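Side-chain contacts in putative histidinol-phosphate aminotransferase (Burkholderia pseudomallei, PDB 3P1T), which probably catalyses pyridoxal-phosphate-dependent transfer of an amino group from L-histidinol phosphate to 2-oxoglutarate in histidine biosynthesis: residues R58-H63 and D69-V74; T95-P98 and Y103-R106; P144-G149 and E171-Y176; I251-A256 and I317-D322; R295-Q300 and L330-D335. All coordinates share one frame; numbering follows the deposited sequence.

Contact 1 (R58-H63 and D69-V74); sequences RKLAEH and DNLMLV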
# COMPACT_ATOMS: atom_id res chain seq x y z
N ARG A 58 4.17 2.32 -17.78
CA ARG A 58 4.85 2.53 -19.04
C ARG A 58 6.08 3.39 -18.81
O ARG A 58 7.13 3.08 -19.35
CB ARG A 58 3.88 3.16 -20.04
CG ARG A 58 4.47 3.49 -21.40
CD ARG A 58 3.49 4.22 -22.32
NE ARG A 58 2.93 5.45 -21.73
CZ ARG A 58 3.53 6.64 -21.73
NH1 ARG A 58 4.74 6.79 -22.26
NH2 ARG A 58 2.94 7.70 -21.19
N LYS A 59 5.94 4.46 -17.98
CA LYS A 59 7.04 5.38 -17.64
C LYS A 59 8.17 4.61 -16.93
O LYS A 59 9.33 4.83 -17.27
CB LYS A 59 6.54 6.55 -16.77
CG LYS A 59 6.44 7.91 -17.47
CD LYS A 59 5.22 8.06 -18.38
CE LYS A 59 5.15 9.40 -19.08
NZ LYS A 59 4.96 10.54 -18.13
N LEU A 60 7.84 3.70 -15.99
CA LEU A 60 8.78 2.84 -15.29
C LEU A 60 9.54 1.96 -16.26
O LEU A 60 10.77 1.85 -16.17
CB LEU A 60 8.05 1.97 -14.25
CG LEU A 60 7.62 2.65 -12.96
CD1 LEU A 60 6.59 1.79 -12.23
CD2 LEU A 60 8.82 2.98 -12.07
N ALA A 61 8.81 1.35 -17.22
CA ALA A 61 9.35 0.47 -18.26
C ALA A 61 10.38 1.20 -19.10
O ALA A 61 11.44 0.64 -19.38
CB ALA A 61 8.22 -0.04 -19.13
N GLU A 62 10.09 2.48 -19.45
CA GLU A 62 10.95 3.36 -20.22
C GLU A 62 12.20 3.69 -19.43
O GLU A 62 13.31 3.57 -19.96
CB GLU A 62 10.20 4.65 -20.60
CG GLU A 62 9.64 4.67 -22.02
CD GLU A 62 8.31 5.39 -22.19
OE1 GLU A 62 8.21 6.58 -21.80
OE2 GLU A 62 7.38 4.78 -22.76
N HIS A 63 12.01 4.10 -18.17
CA HIS A 63 13.07 4.52 -17.27
C HIS A 63 14.11 3.39 -17.07
O HIS A 63 15.31 3.65 -17.19
CB HIS A 63 12.48 4.95 -15.92
CG HIS A 63 13.48 5.57 -14.99
ND1 HIS A 63 13.88 6.89 -15.13
CD2 HIS A 63 14.13 5.03 -13.93
CE1 HIS A 63 14.77 7.10 -14.17
NE2 HIS A 63 14.95 6.00 -13.42
N ASP A 69 6.10 -6.18 -18.82
CA ASP A 69 5.81 -7.56 -18.44
C ASP A 69 6.85 -8.12 -17.44
O ASP A 69 6.61 -9.16 -16.83
CB ASP A 69 5.79 -8.45 -19.69
CG ASP A 69 4.83 -7.99 -20.76
OD1 ASP A 69 5.29 -7.35 -21.74
OD2 ASP A 69 3.61 -8.32 -20.65
N ASN A 70 7.99 -7.44 -17.31
CA ASN A 70 9.07 -7.91 -16.46
C ASN A 70 9.22 -7.08 -15.17
O ASN A 70 10.13 -7.37 -14.37
CB ASN A 70 10.37 -7.89 -17.26
CG ASN A 70 10.41 -8.97 -18.29
OD1 ASN A 70 10.31 -8.73 -19.50
ND2 ASN A 70 10.44 -10.21 -17.83
N LEU A 71 8.33 -6.10 -14.93
CA LEU A 71 8.42 -5.28 -13.73
C LEU A 71 7.07 -5.20 -13.02
O LEU A 71 6.03 -5.21 -13.66
CB LEU A 71 8.95 -3.86 -14.03
CG LEU A 71 8.03 -2.89 -14.72
CD1 LEU A 71 7.42 -1.96 -13.72
CD2 LEU A 71 8.80 -2.07 -15.67
N MSE A 72 7.13 -5.09 -11.68
CA MSE A 72 5.98 -4.97 -10.78
C MSE A 72 6.24 -3.84 -9.77
O MSE A 72 7.32 -3.81 -9.15
CB MSE A 72 5.79 -6.31 -10.07
CG MSE A 72 4.51 -6.41 -9.29
SE MSE A 72 4.22 -8.16 -8.53
CE MSE A 72 5.37 -8.08 -7.13
N LEU A 73 5.29 -2.87 -9.66
CA LEU A 73 5.37 -1.74 -8.73
C LEU A 73 4.90 -2.25 -7.36
O LEU A 73 3.83 -2.87 -7.27
CB LEU A 73 4.54 -0.53 -9.24
CG LEU A 73 4.48 0.74 -8.34
CD1 LEU A 73 5.86 1.35 -8.08
CD2 LEU A 73 3.60 1.79 -8.97
N VAL A 74 5.72 -2.07 -6.31
CA VAL A 74 5.42 -2.64 -5.00
C VAL A 74 5.55 -1.61 -3.86
O VAL A 74 6.26 -0.61 -3.99
CB VAL A 74 6.34 -3.86 -4.69
CG1 VAL A 74 6.01 -5.04 -5.59
CG2 VAL A 74 7.82 -3.50 -4.79
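L71 reaches from strand 71-74 into the flank of helix 52-64 and divides its two methyl groups between L60 and A61, in a helix-on-sheet packing at the edge of the seven-stranded mixed sheet of the aminotransferase fold. One branch rests against the root of L60, with L71 CD1 4.0 Å from L60 CB. The other comes up beside the helix backbone, where L71 CD2 lies 3.7 Å from A61 CA and the alanine methyl flanks it. The first torsion of L71 (chi1 74°) sets CG between the backbone N and the carbonyl carbon and so aims the fork at the helix. Two residues on, L73 points to the same side, and its CD1 meets L60 CD1 at 4.2 Å. Between the two leucines, the selenomethionine M72 turns away to pack on helix 214-221, the alternation expected of a strand. The axes of segments 58-63 and 71-74 pass 9.6 Å apart at 120°, and the side-chain contacts across this spacing are aliphatic. In the next shell, L241 and F196 close on L60, while L234 and L237 of helix 231-241 press on L73. Backbone hydrogen bonds of M72 with L210 and of V74 with G208 hold the strand in the sheet. On the outer face of the helix, a salt bridge with a weak hydrogen bond spans one turn, R58 NH1 lying 3.4 Å from E62 OE2.

Contact 2 (T95-P98 and Y103-R106); sequences TAWP and YRAR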
# COMPACT_ATOMS: atom_id res chain seq x y z
N THR A 95 19.38 -15.77 3.91
CA THR A 95 19.72 -14.35 4.02
C THR A 95 21.05 -14.21 4.76
O THR A 95 21.52 -15.18 5.38
CB THR A 95 18.59 -13.58 4.73
OG1 THR A 95 18.47 -14.03 6.08
CG2 THR A 95 17.24 -13.68 4.00
N ALA A 96 21.65 -13.01 4.71
CA ALA A 96 22.89 -12.71 5.43
C ALA A 96 22.59 -12.25 6.84
O ALA A 96 21.59 -11.58 7.07
CB ALA A 96 23.67 -11.65 4.70
N TRP A 97 23.42 -12.63 7.79
CA TRP A 97 23.32 -12.16 9.16
C TRP A 97 24.71 -12.17 9.79
O TRP A 97 25.31 -13.24 9.91
CB TRP A 97 22.32 -12.93 10.01
CG TRP A 97 22.03 -12.24 11.31
CD1 TRP A 97 22.58 -12.52 12.52
CD2 TRP A 97 21.20 -11.09 11.50
NE1 TRP A 97 22.11 -11.64 13.47
CE2 TRP A 97 21.25 -10.76 12.87
CE3 TRP A 97 20.39 -10.31 10.64
CZ2 TRP A 97 20.52 -9.69 13.42
CZ3 TRP A 97 19.68 -9.24 11.18
CH2 TRP A 97 19.73 -8.95 12.55
N PRO A 98 25.28 -10.99 10.16
CA PRO A 98 24.70 -9.64 10.11
C PRO A 98 24.34 -9.20 8.70
O PRO A 98 25.00 -9.59 7.74
CB PRO A 98 25.83 -8.75 10.66
CG PRO A 98 26.59 -9.65 11.55
CD PRO A 98 26.60 -10.96 10.80
N TYR A 103 14.20 -8.80 6.20
CA TYR A 103 13.91 -10.16 5.72
C TYR A 103 13.55 -11.03 6.92
O TYR A 103 12.53 -11.72 6.86
CB TYR A 103 15.08 -10.76 4.92
CG TYR A 103 15.71 -9.80 3.93
CD1 TYR A 103 14.94 -9.11 3.00
CD2 TYR A 103 17.09 -9.64 3.87
CE1 TYR A 103 15.52 -8.21 2.10
CE2 TYR A 103 17.68 -8.79 2.94
CZ TYR A 103 16.89 -8.07 2.07
OH TYR A 103 17.48 -7.21 1.20
N ARG A 104 14.29 -10.90 8.04
CA ARG A 104 13.98 -11.60 9.29
C ARG A 104 12.54 -11.32 9.78
O ARG A 104 11.86 -12.25 10.23
CB ARG A 104 14.94 -11.22 10.41
CG ARG A 104 16.08 -12.17 10.61
CD ARG A 104 16.84 -11.78 11.85
NE ARG A 104 17.88 -12.77 12.16
CZ ARG A 104 18.49 -12.87 13.33
NH1 ARG A 104 18.14 -12.08 14.34
NH2 ARG A 104 19.42 -13.79 13.52
N ALA A 105 12.10 -10.05 9.69
CA ALA A 105 10.78 -9.58 10.12
C ALA A 105 9.67 -10.23 9.33
O ALA A 105 8.69 -10.66 9.92
CB ALA A 105 10.69 -8.07 9.99
N ARG A 106 9.84 -10.35 8.00
CA ARG A 106 8.86 -10.97 7.09
C ARG A 106 8.85 -12.50 7.24
O ARG A 106 7.79 -13.12 7.08
CB ARG A 106 9.17 -10.58 5.64
CG ARG A 106 8.97 -9.08 5.37
CD ARG A 106 7.49 -8.76 5.26
NE ARG A 106 6.93 -8.19 6.48
CZ ARG A 106 5.64 -8.15 6.77
NH1 ARG A 106 4.75 -8.73 5.97
NH2 ARG A 106 5.22 -7.58 7.89
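T95 and Y103 bring the end of strand 92-96 and the start of helix 102-107 together, their CA atoms 7.4 Å apart, before the chain turns away through the cis peptide bond that joins W97 to P98. Two contacts bridge the gap. In the buried one, the methyl of T95 abuts the base of the tyrosine, with T95 CG2 3.7 Å from Y103 CB, and it meets the aromatic ring obliquely. The threonine hydroxyl bonds to H114 NE2. The second contact, nearer the surface, is a cation-pi stack. The guanidinium of R104 lies flat over one face of the W97 indole, the planes only 8° apart, and R104 CZ sits 3.7 Å from the centroid of the five-membered ring. Behind it the aliphatic arm continues the overlap, with R104 CD 4.0 Å from the centroid of the six-membered ring in a CH-pi contact. An arm extended from CG to NE lays the arginine across the indole, and W97 presents its ring from CG placed anti to the backbone N (chi1 -168°). R104 NH2 and W97 NE1, 3.4 Å apart, are both donors and simply lie over one another. A salt bridge from R104 NE to E116 OE2 helps hold the guanidinium in this orientation, and E116 also touches W97. The whole lies within the beta-alpha-beta unit of strand 92-96, helix 102-107 and strand 113-117: E116 and H114 come from the neighbouring parallel strand, while Y103 packs on V140 and A142 of strand 137-142 and on I77 of helix 76-87, its hydroxyl bonded to D170.

Contact 3 (P144-G149 and E171-Y176); sequences PSNPTG and ETYVDY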
# COMPACT_ATOMS: atom_id res chain seq x y z
N PRO A 144 24.52 -3.10 -2.85
CA PRO A 144 25.44 -3.21 -1.69
C PRO A 144 24.68 -3.59 -0.43
O PRO A 144 23.46 -3.36 -0.36
CB PRO A 144 26.04 -1.79 -1.58
CG PRO A 144 25.78 -1.15 -2.91
CD PRO A 144 24.46 -1.71 -3.35
N SER A 145 25.37 -4.18 0.56
CA SER A 145 24.74 -4.62 1.81
C SER A 145 24.51 -3.49 2.82
O SER A 145 25.31 -2.56 2.95
CB SER A 145 25.58 -5.69 2.48
OG SER A 145 25.01 -6.06 3.73
N ASN A 146 23.42 -3.60 3.57
CA ASN A 146 23.05 -2.73 4.68
C ASN A 146 23.23 -3.56 5.95
O ASN A 146 22.65 -4.65 5.99
CB ASN A 146 21.63 -2.16 4.51
CG ASN A 146 21.12 -1.29 5.63
OD1 ASN A 146 21.85 -0.86 6.51
ND2 ASN A 146 19.84 -1.00 5.62
N PRO A 147 24.12 -3.20 6.92
CA PRO A 147 24.83 -1.92 7.10
C PRO A 147 26.33 -1.93 6.79
O PRO A 147 27.01 -0.95 7.15
CB PRO A 147 24.65 -1.70 8.61
CG PRO A 147 24.79 -3.09 9.18
CD PRO A 147 24.26 -4.04 8.13
N THR A 148 26.87 -2.99 6.15
CA THR A 148 28.31 -3.13 5.92
C THR A 148 28.80 -2.24 4.77
O THR A 148 29.96 -1.82 4.77
CB THR A 148 28.69 -4.59 5.65
OG1 THR A 148 28.10 -5.02 4.43
CG2 THR A 148 28.27 -5.52 6.80
N GLY A 149 27.92 -1.97 3.82
CA GLY A 149 28.24 -1.18 2.65
C GLY A 149 29.08 -1.94 1.65
O GLY A 149 29.60 -1.35 0.71
N GLU A 171 18.81 -4.30 -4.67
CA GLU A 171 19.73 -3.24 -5.10
C GLU A 171 19.27 -1.84 -4.63
O GLU A 171 19.46 -0.87 -5.36
CB GLU A 171 19.89 -3.27 -6.63
CG GLU A 171 20.85 -4.35 -7.10
CD GLU A 171 21.29 -4.30 -8.56
OE1 GLU A 171 20.50 -3.82 -9.40
OE2 GLU A 171 22.40 -4.78 -8.86
N THR A 172 18.77 -1.74 -3.36
CA THR A 172 18.32 -0.48 -2.75
C THR A 172 19.43 0.60 -2.80
O THR A 172 19.13 1.77 -3.07
CB THR A 172 17.88 -0.72 -1.28
OG1 THR A 172 16.68 -1.47 -1.28
CG2 THR A 172 17.64 0.57 -0.50
N TYR A 173 20.69 0.20 -2.57
CA TYR A 173 21.77 1.19 -2.49
C TYR A 173 22.66 1.24 -3.75
O TYR A 173 23.70 1.89 -3.70
CB TYR A 173 22.64 0.92 -1.24
CG TYR A 173 21.86 1.12 0.05
CD1 TYR A 173 21.59 2.40 0.53
CD2 TYR A 173 21.27 0.05 0.70
CE1 TYR A 173 20.77 2.60 1.65
CE2 TYR A 173 20.48 0.23 1.84
CZ TYR A 173 20.24 1.51 2.31
OH TYR A 173 19.48 1.70 3.44
N VAL A 174 22.25 0.63 -4.88
CA VAL A 174 23.05 0.56 -6.11
C VAL A 174 23.40 1.97 -6.67
O VAL A 174 24.46 2.10 -7.29
CB VAL A 174 22.34 -0.28 -7.21
CG1 VAL A 174 21.13 0.46 -7.80
CG2 VAL A 174 23.31 -0.68 -8.32
N ASP A 175 22.57 3.00 -6.47
CA ASP A 175 22.84 4.33 -7.04
C ASP A 175 24.10 5.03 -6.42
O ASP A 175 24.64 5.96 -7.03
CB ASP A 175 21.61 5.24 -6.90
CG ASP A 175 20.62 5.15 -8.07
OD1 ASP A 175 20.86 4.33 -9.01
OD2 ASP A 175 19.63 5.93 -8.07
N TYR A 176 24.62 4.52 -5.30
CA TYR A 176 25.83 5.06 -4.69
C TYR A 176 27.02 4.12 -4.95
O TYR A 176 28.10 4.32 -4.37
CB TYR A 176 25.62 5.25 -3.18
CG TYR A 176 24.39 6.06 -2.85
CD1 TYR A 176 24.35 7.44 -3.07
CD2 TYR A 176 23.25 5.45 -2.35
CE1 TYR A 176 23.20 8.18 -2.79
CE2 TYR A 176 22.10 6.18 -2.07
CZ TYR A 176 22.08 7.55 -2.28
OH TYR A 176 20.94 8.25 -1.97
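P144 sets the CD corner of its pyrrolidine ring against the backbone of Y173, overlapping the peptide that leads into V174: P144 CD is 3.5 Å from Y173 C and 3.8 Å from Y173 CB. The carbonyl oxygen of P144 lies near the plane of the tyrosine ring, at its edge. Further out along the same ring comes N146, with N146 CB 3.8 Å from Y173 CE2 and the amide plane turned 77° from that of the ring. N146 ND2 passes 3.5 Å from Y173 OH, but the angle is too poor for a hydrogen bond, and both groups are engaged elsewhere. The phenol bonds to N24, while the asparagine offers OD1 to R314 and ND2 to a bound tartrate. F279 meets the tyrosine edge-to-face. Two cis peptide bonds, before P144 and before P147, shape the first loop, which a bond from G149 N to S145 O (2.8 Å) helps close; a type I turn from E171 to V174 shapes the second. Segment 144-149 carries the Asn-Pro-Thr-Gly sequence familiar in class I aminotransferases. Two loops meeting beyond the ends of parallel strands 137-142 and 166-170, with a tartrate, probably from the crystallisation liquor, bound at N146, are consistent with the active-site cleft of this fold.

Contact 4 (I251-A256 and I317-D322); sequences IAKTLA and IGREED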
# COMPACT_ATOMS: atom_id res chain seq x y z
N ILE A 251 23.76 12.11 -5.99
CA ILE A 251 24.65 10.94 -6.03
C ILE A 251 26.10 11.43 -5.97
O ILE A 251 26.86 10.95 -5.12
CB ILE A 251 24.35 10.08 -7.29
CG1 ILE A 251 23.00 9.32 -7.10
CG2 ILE A 251 25.50 9.11 -7.60
CD1 ILE A 251 22.42 8.64 -8.36
N ALA A 252 26.47 12.41 -6.83
CA ALA A 252 27.81 12.97 -6.92
C ALA A 252 28.27 13.55 -5.57
O ALA A 252 29.38 13.23 -5.12
CB ALA A 252 27.86 14.05 -7.99
N LYS A 253 27.41 14.36 -4.93
CA LYS A 253 27.66 15.00 -3.63
C LYS A 253 27.80 13.93 -2.54
O LYS A 253 28.70 14.05 -1.71
CB LYS A 253 26.52 15.99 -3.31
CG LYS A 253 26.63 16.79 -2.00
CD LYS A 253 25.44 17.74 -1.91
CE LYS A 253 25.36 18.48 -0.60
NZ LYS A 253 24.22 19.45 -0.59
N THR A 254 26.95 12.89 -2.56
CA THR A 254 27.00 11.82 -1.58
C THR A 254 28.35 11.06 -1.70
O THR A 254 28.96 10.81 -0.66
CB THR A 254 25.80 10.89 -1.72
OG1 THR A 254 24.62 11.65 -1.47
CG2 THR A 254 25.85 9.74 -0.74
N LEU A 255 28.81 10.72 -2.94
CA LEU A 255 30.08 10.00 -3.15
C LEU A 255 31.29 10.81 -2.62
O LEU A 255 32.24 10.23 -2.07
CB LEU A 255 30.33 9.66 -4.65
CG LEU A 255 29.30 8.83 -5.46
CD1 LEU A 255 29.90 8.37 -6.78
CD2 LEU A 255 28.81 7.63 -4.72
N ALA A 256 31.25 12.14 -2.80
CA ALA A 256 32.31 13.07 -2.38
C ALA A 256 32.30 13.27 -0.86
O ALA A 256 33.38 13.29 -0.26
CB ALA A 256 32.13 14.42 -3.08
N ILE A 317 25.34 9.67 5.21
CA ILE A 317 26.01 10.82 4.61
C ILE A 317 24.91 11.81 4.21
O ILE A 317 24.10 11.50 3.31
CB ILE A 317 26.94 10.40 3.43
CG1 ILE A 317 27.97 9.32 3.84
CG2 ILE A 317 27.57 11.60 2.76
CD1 ILE A 317 28.90 9.64 5.02
N GLY A 318 24.85 12.94 4.92
CA GLY A 318 23.86 13.99 4.67
C GLY A 318 24.42 15.14 3.86
O GLY A 318 25.36 14.94 3.08
N ARG A 319 23.86 16.34 4.04
CA ARG A 319 24.43 17.52 3.37
C ARG A 319 25.78 17.91 4.04
O ARG A 319 26.09 17.44 5.14
CB ARG A 319 23.45 18.69 3.38
CG ARG A 319 22.40 18.66 2.28
CD ARG A 319 21.27 19.63 2.55
NE ARG A 319 20.39 19.15 3.62
CZ ARG A 319 20.39 19.60 4.87
NH1 ARG A 319 21.19 20.60 5.22
NH2 ARG A 319 19.57 19.08 5.78
N GLU A 320 26.57 18.75 3.38
CA GLU A 320 27.88 19.19 3.84
C GLU A 320 27.84 19.73 5.30
O GLU A 320 28.66 19.31 6.11
CB GLU A 320 28.43 20.26 2.90
CG GLU A 320 29.88 20.63 3.20
CD GLU A 320 30.43 21.87 2.54
OE1 GLU A 320 30.00 22.21 1.41
OE2 GLU A 320 31.35 22.49 3.14
N GLU A 321 26.88 20.60 5.63
CA GLU A 321 26.74 21.21 6.96
C GLU A 321 26.41 20.15 8.04
O GLU A 321 26.89 20.29 9.17
CB GLU A 321 25.68 22.35 6.98
CG GLU A 321 24.28 22.02 6.44
CD GLU A 321 23.96 22.29 4.98
OE1 GLU A 321 24.71 21.84 4.08
OE2 GLU A 321 22.88 22.87 4.72
N ASP A 322 25.65 19.08 7.68
CA ASP A 322 25.30 17.95 8.57
C ASP A 322 26.53 17.11 8.92
O ASP A 322 26.79 16.82 10.09
CB ASP A 322 24.24 17.06 7.91
CG ASP A 322 22.91 17.74 7.65
OD1 ASP A 322 22.61 18.75 8.35
OD2 ASP A 322 22.15 17.24 6.76
O HOH W 1 25.38 21.01 1.36
O HOH W 2 25.31 14.24 0.55
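K253 NZ, beside R319, donates to a water at 2.8 Å, and this water is gripped from two further directions across the contact. The same water accepts from E320 N at 3.3 Å and donates to E321 OE1 at 2.9 Å, so the lysine reaches the carboxylate and the helix end through it. K253 gets there fully extended, with CG anti to the backbone N (chi1 -178°). Its ammonium end runs over the aliphatic part of the arginine, K253 NZ lying 3.5 Å from R319 CG, while the guanidinium bends away. This places the lysine over the first turn of helix 320-333, where R319 holds the N-cap position. Helix 244-267 packs against the point at which the chain leaves strand 312-316 of the four-stranded mixed sheet. Two acids of its own segment engage the arginine: R319 NH1 forms a salt bridge with E321 OE2 at 2.9 Å, in the guanidinium plane, though the hydrogen bond itself is weak, and D322 OD2 lies above one guanidinium face, attracted by charge only. D322 OD2 also accepts weakly from R319 N, and R319 NE bonds to P27 O. Deeper in, I317 CG2 touches T254 O at 3.8 Å, and I317 continues onto R258 and V261. A second water donates to G318 O at 2.6 Å and, weakly, to T254 OG1, whose stronger partner is H250 O one turn earlier in the helix.

Contact 5 (R295-Q300 and L330-D335); sequences RERGIQ and LAEYSD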
# COMPACT_ATOMS: atom_id res chain seq x y z
N ARG A 295 23.79 12.15 21.01
CA ARG A 295 22.41 12.62 21.25
C ARG A 295 22.42 13.92 22.05
O ARG A 295 21.57 14.78 21.82
CB ARG A 295 21.54 11.58 21.97
CG ARG A 295 21.09 10.40 21.09
CD ARG A 295 20.04 9.53 21.78
NE ARG A 295 20.49 9.02 23.07
CZ ARG A 295 21.00 7.81 23.27
NH1 ARG A 295 21.10 6.95 22.26
NH2 ARG A 295 21.39 7.44 24.48
N GLU A 296 23.40 14.08 22.96
CA GLU A 296 23.56 15.31 23.75
C GLU A 296 23.87 16.49 22.84
O GLU A 296 23.51 17.62 23.16
CB GLU A 296 24.68 15.16 24.79
CG GLU A 296 24.28 14.47 26.08
CD GLU A 296 25.44 14.14 27.01
OE1 GLU A 296 26.37 14.97 27.15
OE2 GLU A 296 25.39 13.05 27.63
N ARG A 297 24.53 16.22 21.70
CA ARG A 297 24.93 17.24 20.73
C ARG A 297 23.98 17.28 19.54
O ARG A 297 24.33 17.83 18.50
CB ARG A 297 26.36 16.99 20.27
CG ARG A 297 27.35 17.37 21.34
CD ARG A 297 28.59 16.52 21.33
NE ARG A 297 29.48 16.89 22.43
CZ ARG A 297 29.35 16.46 23.68
NH1 ARG A 297 28.37 15.62 24.01
NH2 ARG A 297 30.21 16.85 24.62
N GLY A 298 22.79 16.72 19.72
CA GLY A 298 21.73 16.66 18.71
C GLY A 298 22.09 15.96 17.42
O GLY A 298 21.58 16.33 16.35
N ILE A 299 22.96 14.94 17.51
CA ILE A 299 23.40 14.15 16.36
C ILE A 299 22.83 12.75 16.54
O ILE A 299 23.04 12.12 17.58
CB ILE A 299 24.95 14.20 16.21
CG1 ILE A 299 25.38 15.65 15.89
CG2 ILE A 299 25.42 13.24 15.11
CD1 ILE A 299 26.79 15.93 16.01
N GLN A 300 22.05 12.30 15.55
CA GLN A 300 21.37 11.01 15.62
C GLN A 300 21.98 10.04 14.58
O GLN A 300 21.86 10.27 13.38
CB GLN A 300 19.85 11.21 15.40
CG GLN A 300 18.97 10.13 15.96
N LEU A 330 32.58 13.98 16.70
CA LEU A 330 33.44 12.81 16.86
C LEU A 330 34.92 13.24 16.94
O LEU A 330 35.74 12.47 17.46
CB LEU A 330 33.21 11.75 15.76
CG LEU A 330 31.87 10.99 15.85
CD1 LEU A 330 31.68 10.09 14.65
CD2 LEU A 330 31.77 10.16 17.10
N ALA A 331 35.27 14.46 16.50
CA ALA A 331 36.63 14.96 16.71
C ALA A 331 36.81 15.21 18.21
O ALA A 331 37.82 14.79 18.79
CB ALA A 331 36.90 16.22 15.90
N GLU A 332 35.78 15.81 18.85
CA GLU A 332 35.71 16.09 20.28
C GLU A 332 35.73 14.78 21.09
O GLU A 332 36.46 14.70 22.08
CB GLU A 332 34.45 16.91 20.60
CG GLU A 332 34.35 17.42 22.03
CD GLU A 332 33.00 17.95 22.49
OE1 GLU A 332 32.16 18.31 21.63
OE2 GLU A 332 32.80 18.02 23.72
N TYR A 333 34.98 13.76 20.65
CA TYR A 333 34.88 12.46 21.30
C TYR A 333 36.20 11.66 21.24
O TYR A 333 36.46 10.90 22.17
CB TYR A 333 33.75 11.63 20.65
CG TYR A 333 33.36 10.38 21.42
CD1 TYR A 333 32.80 10.47 22.69
CD2 TYR A 333 33.44 9.13 20.83
CE1 TYR A 333 32.41 9.32 23.39
CE2 TYR A 333 33.06 7.97 21.52
CZ TYR A 333 32.52 8.08 22.79
OH TYR A 333 32.10 6.94 23.46
N SER A 334 37.04 11.85 20.19
CA SER A 334 38.32 11.12 20.06
C SER A 334 39.38 11.62 21.10
O SER A 334 40.48 11.07 21.16
CB SER A 334 38.88 11.22 18.64
OG SER A 334 39.38 12.51 18.33
N ASP A 335 39.01 12.63 21.92
CA ASP A 335 39.83 13.16 23.01
C ASP A 335 39.36 12.57 24.35
O ASP A 335 40.01 11.67 24.90
CB ASP A 335 39.77 14.70 23.04
CG ASP A 335 40.33 15.35 21.80
OD1 ASP A 335 41.53 15.14 21.50
OD2 ASP A 335 39.60 16.12 21.14
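R297 sits where a Schellman motif ends helix 288-296, with G298 as its C-prime residue, and from there it reaches across to E332 in the last turn of helix 320-333. The grip is side-on and twofold. R297 NE donates to E332 OE1 at 3.1 Å with an N-H...O angle of 163°. R297 NH2 donates to E332 OE2 at 3.0 Å, nearly as straight, so each nitrogen takes its own oxygen. OE1 lies in the guanidinium plane and OE2 a little out of it, and both are met from above the carboxylate plane; the two flat groups stand 60° apart, and the pair is not coplanar. The glutamate stretches straight out to the arginine, its CG anti to the backbone N (chi1 -173°), while the arginine bends at its second torsion. The third nitrogen turns back to the end of helix 288-296, where R297 NH1 bonds to F293 O, and the guanidinium forms a cation-pi contact with the F293 ring. E296 adds a long ion pair, with R297 NH1 3.8 Å from E296 OE1. One residue past G298, I299 begins strand 299-303 and packs on L326 and A329. With NE and NH2 committed to E332 and NH1 to F293 O, the guanidinium is fixed in rotation by all its nitrogens. The pair lies at the surface, so solvent probably screens part of its charge attraction, and it joins the two helix ends by directed bonds more than by buried area.

Contacts 1, 2 and 3 close one after another along the chain; contacts 4 and 5 follow with alternating segments. Contacts 1 and 2 lie on strands of the seven-stranded sheet, one at edge strand 71-74, the other next to the opposite edge, their centres about 27 Å apart. Contact 3 lies nearest the chain's centre, on loops following two inner strands of that sheet. It touches contact 4, where D175 and Y176 pack on I251, T254 and L255 of helix 244-267. Contacts 4 and 5, about 19 Å apart between centres, share helix 320-333 beside the four-stranded sheet. The series thus runs from the large sheet, past the probable active-site cleft, to the C-terminal part, with contacts 1 and 5 about 44 Å apart between centres.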